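Local coordinates for SeviL (Septifer virgatus, PDB 6LF2), which is an R-type lectin of beta-trefoil fold that binds the glycans of asialo-GM1 and GM1b, at residues L98-K101 with V102-A105; H119-E122 with S123-W126. All blocks are in the same frame, centred on the assembly; numbering follows the deposited sequence.

Contact 1. Residues L98-K101 with V102-A105; sequences LLNK and VHKA
Asn100 and Ala105 face each other where the chain nearly reverses its direction, and Asn100 N gives a nearly straight hydrogen bond (171°) to Ala105 O at 2.8 Å. Inside this bond the residues 101-104 form a tight hairpin loop: three of them have helix-like backbones, and Lys104 adopts the left-handed conformation that brings the strand back. Lys104 N also makes a weak bond to Asn100 O, 2.7 Å. Asparagine suits the entry because its short amide can reach the loop backbone. With CG anti to the backbone N (chi1 -174°), Asn100 OD1 accepts His103 N at 3.1 Å and also lies 3.4 Å from His103 CD2, at the ring edge. The Asn100 and His103 side chains lie side by side, pointing the same way, with amide and imidazole planes only 16° apart, while Val102 CG1 sits over one ring face. Lys104 has the length to fold back: bends at chi2 and chi4 carry its NZ to Lys101 O, 2.6 Å away, in the carbonyl plane. Leu99 covers the return chain with CD1, 3.4 Å from Lys104 C. The hairpin joins strand 96-100 to strand 106-110; Asn100 ND2 also bonds Thr81 O, Tyr67 of strand 63-67 meets the His103 ring nearly at right angles, and Leu98 and Leu99 pack against strand 84-88.

Contact 2. Residues H119-E122 with S123-W126; sequences HQTE and SEKW
Thr121 and Glu124 form the tightly packed half of this turn. The glutamate CG is anti to its carbonyl carbon (chi1 -63°) and the chain beyond is extended, which carries the carboxylate back beside the 119-121 backbone. There Glu124 OE1 accepts Thr121 N at 2.8 Å, the donor standing 71° out of the carboxylate plane. The two side chains cross at about a right angle, with Thr121 OG1 3.4 Å from Glu124 CG. In the other direction Glu124 N makes a long, weak bond to Thr121 O, 3.5 Å, so that the acid and its own backbone both reach toward one residue. A buried carboxylate needs such partners, and Glu124 OE1 has another in a salt bridge with Arg97 NE; the same arginine also bonds Thr121 O. Thr121 and Ser123, small residues with hydroxyls, bring their OG1 and OG within 3.3 Å of each other, and each is hydrogen-bonded to the carboxylate of Asp108.

Glu122, partly exposed and bent at chi2, turns its carboxylate toward the extended Lys125, whose NZ meets Glu122 OE2 on the syn side at 2.7 Å, 34° out of plane, in a salt bridge. Lys125 is buried and ringed by acids, since NZ also pairs with Glu91 and Asp92. The looser, wetter side begins at Glu122 OE1, to which a water donates at 2.7 Å while accepting only weakly from Lys125 NZ. The exposed Gln120 runs outward there, its NE2 bonding Tyr106 OH. Glu124-Lys125-Trp126 probably stands at the position of the Gln-X-Trp element of R-type beta-trefoil lectins, here with a glutamate first: the acid ties down the loop, and the tryptophan that follows goes into the trefoil core.

Overall arrangement
Contact 1 precedes contact 2 along the chain, and their centres lie 13 Å apart, at about 11 and 13 Å from the centre of the chain. They meet in the interior, where Leu98 CD1 packs 4.0 Å from Trp126 CD1. Strands 96-100 and 106-110 tie them together: the hairpin of contact 1 connects these strands, while their residues Arg97, Tyr106 and Asp108 hold the loop of contact 2. The glycan seen bound in this structure is met by Phe24, Asn26, Arg29, Phe35 and residues 40-43, all earlier in sequence. Gln43, in that pocket, begins a Gln-X-Trp element, and Glu124 probably holds the equivalent position.

Contact 1. Residues L98-K101 with V102-A105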
# COMPACT_ATOMS: atom_id res chain seq x y z
N LEU B 98 1.96 14.56 5.39
CA LEU B 98 3.39 14.67 5.66
C LEU B 98 3.75 16.15 5.56
O LEU B 98 3.73 16.72 4.47
CB LEU B 98 4.20 13.84 4.67
CG LEU B 98 3.94 12.33 4.78
CD1 LEU B 98 4.56 11.57 3.62
CD2 LEU B 98 4.52 11.86 6.07
N LEU B 99 4.07 16.75 6.71
CA LEU B 99 4.21 18.20 6.83
C LEU B 99 5.69 18.56 6.95
O LEU B 99 6.36 18.15 7.91
CB LEU B 99 3.43 18.70 8.05
CG LEU B 99 3.53 20.19 8.37
CD1 LEU B 99 2.96 21.01 7.22
CD2 LEU B 99 2.78 20.48 9.67
N ASN B 100 6.19 19.33 5.99
CA ASN B 100 7.58 19.76 6.02
C ASN B 100 7.81 20.74 7.17
O ASN B 100 7.09 21.74 7.30
CB ASN B 100 7.94 20.40 4.69
CG ASN B 100 9.41 20.75 4.59
OD1 ASN B 100 9.78 21.91 4.69
ND2 ASN B 100 10.25 19.73 4.41
N LYS B 101 8.83 20.47 8.00
CA LYS B 101 9.03 21.27 9.21
C LYS B 101 9.37 22.72 8.89
O LYS B 101 8.78 23.64 9.46
CB LYS B 101 10.14 20.66 10.09
CG LYS B 101 10.46 21.51 11.34
CD LYS B 101 11.55 20.87 12.18
CE LYS B 101 11.67 21.51 13.56
NZ LYS B 101 12.01 22.97 13.49
N VAL B 102 10.35 22.93 8.00
CA VAL B 102 10.85 24.28 7.76
C VAL B 102 9.79 25.13 7.09
O VAL B 102 9.56 26.29 7.47
CB VAL B 102 12.14 24.21 6.92
CG1 VAL B 102 12.51 25.59 6.36
CG2 VAL B 102 13.29 23.66 7.76
N HIS B 103 9.09 24.58 6.11
CA HIS B 103 8.21 25.36 5.27
C HIS B 103 6.73 25.17 5.57
O HIS B 103 5.91 25.87 4.97
CB HIS B 103 8.47 25.05 3.79
CG HIS B 103 9.85 25.43 3.35
ND1 HIS B 103 10.22 26.73 3.13
CD2 HIS B 103 10.95 24.68 3.13
CE1 HIS B 103 11.49 26.77 2.77
NE2 HIS B 103 11.96 25.54 2.76
N LYS B 104 6.38 24.26 6.47
CA LYS B 104 4.98 24.00 6.83
C LYS B 104 4.13 23.78 5.57
O LYS B 104 3.03 24.32 5.42
CB LYS B 104 4.43 25.12 7.70
CG LYS B 104 5.17 25.29 9.04
CD LYS B 104 5.11 24.02 9.88
CE LYS B 104 5.67 24.23 11.30
NZ LYS B 104 7.14 24.48 11.32
N ALA B 105 4.66 22.97 4.66
CA ALA B 105 3.97 22.59 3.43
C ALA B 105 3.80 21.08 3.39
O ALA B 105 4.70 20.33 3.78
CB ALA B 105 4.75 23.07 2.19

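Contact 2. Residues H119-E122 with S123-W126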
# COMPACT_ATOMS: atom_id res chain seq x y z
N HIS B 119 -1.88 24.81 1.84
CA HIS B 119 -3.29 24.53 2.08
C HIS B 119 -3.51 23.03 2.17
O HIS B 119 -2.86 22.26 1.46
CB HIS B 119 -4.15 25.10 0.96
CG HIS B 119 -4.05 26.59 0.81
ND1 HIS B 119 -2.98 27.21 0.20
CD2 HIS B 119 -4.90 27.58 1.17
CE1 HIS B 119 -3.17 28.51 0.21
NE2 HIS B 119 -4.33 28.76 0.78
N GLN B 120 -4.42 22.61 3.04
CA GLN B 120 -4.80 21.20 3.10
C GLN B 120 -5.71 20.85 1.92
O GLN B 120 -6.63 21.61 1.60
CB GLN B 120 -5.50 20.87 4.42
CG GLN B 120 -4.59 20.96 5.64
CD GLN B 120 -5.19 20.28 6.85
OE1 GLN B 120 -6.36 19.90 6.84
NE2 GLN B 120 -4.39 20.11 7.89
N THR B 121 -5.42 19.72 1.27
CA THR B 121 -6.17 19.23 0.12
C THR B 121 -6.35 17.73 0.23
O THR B 121 -5.72 17.06 1.06
CB THR B 121 -5.47 19.53 -1.22
OG1 THR B 121 -4.44 18.56 -1.42
CG2 THR B 121 -4.87 20.93 -1.24
N GLU B 122 -7.18 17.18 -0.65
CA GLU B 122 -7.50 15.76 -0.60
C GLU B 122 -6.36 14.87 -1.11
O GLU B 122 -6.28 13.70 -0.72
CB GLU B 122 -8.78 15.52 -1.41
CG GLU B 122 -9.64 14.36 -0.96
CD GLU B 122 -10.04 14.41 0.51
OE1 GLU B 122 -10.19 15.51 1.09
OE2 GLU B 122 -10.20 13.32 1.09
N SER B 123 -5.46 15.39 -1.95
CA SER B 123 -4.36 14.61 -2.49
C SER B 123 -3.09 14.65 -1.61
O SER B 123 -2.03 14.22 -2.07
CB SER B 123 -4.03 15.10 -3.89
OG SER B 123 -4.03 16.51 -3.91
N GLU B 124 -3.20 15.14 -0.38
CA GLU B 124 -2.10 15.13 0.57
C GLU B 124 -2.16 13.96 1.55
O GLU B 124 -1.38 13.93 2.51
CB GLU B 124 -2.08 16.44 1.37
CG GLU B 124 -1.83 17.65 0.51
CD GLU B 124 -2.21 18.94 1.18
OE1 GLU B 124 -2.89 18.89 2.23
OE2 GLU B 124 -1.82 20.01 0.66
N LYS B 125 -3.10 13.03 1.36
CA LYS B 125 -3.31 11.94 2.32
C LYS B 125 -2.55 10.71 1.86
O LYS B 125 -2.76 10.23 0.75
CB LYS B 125 -4.80 11.64 2.46
CG LYS B 125 -5.62 12.82 2.96
CD LYS B 125 -7.10 12.52 2.97
CE LYS B 125 -7.88 13.71 3.51
NZ LYS B 125 -9.35 13.41 3.61
N TRP B 126 -1.63 10.24 2.70
CA TRP B 126 -0.76 9.12 2.39
C TRP B 126 -0.90 8.00 3.41
O TRP B 126 -1.12 8.24 4.60
CB TRP B 126 0.72 9.53 2.35
CG TRP B 126 1.02 10.68 1.46
CD1 TRP B 126 0.98 12.01 1.79
CD2 TRP B 126 1.44 10.63 0.08
NE1 TRP B 126 1.33 12.78 0.72
CE2 TRP B 126 1.62 11.96 -0.35
CE3 TRP B 126 1.68 9.58 -0.82
CZ2 TRP B 126 2.02 12.28 -1.65
CZ3 TRP B 126 2.07 9.90 -2.11
CH2 TRP B 126 2.24 11.24 -2.51
O HOH W 1 -9.55 16.79 3.41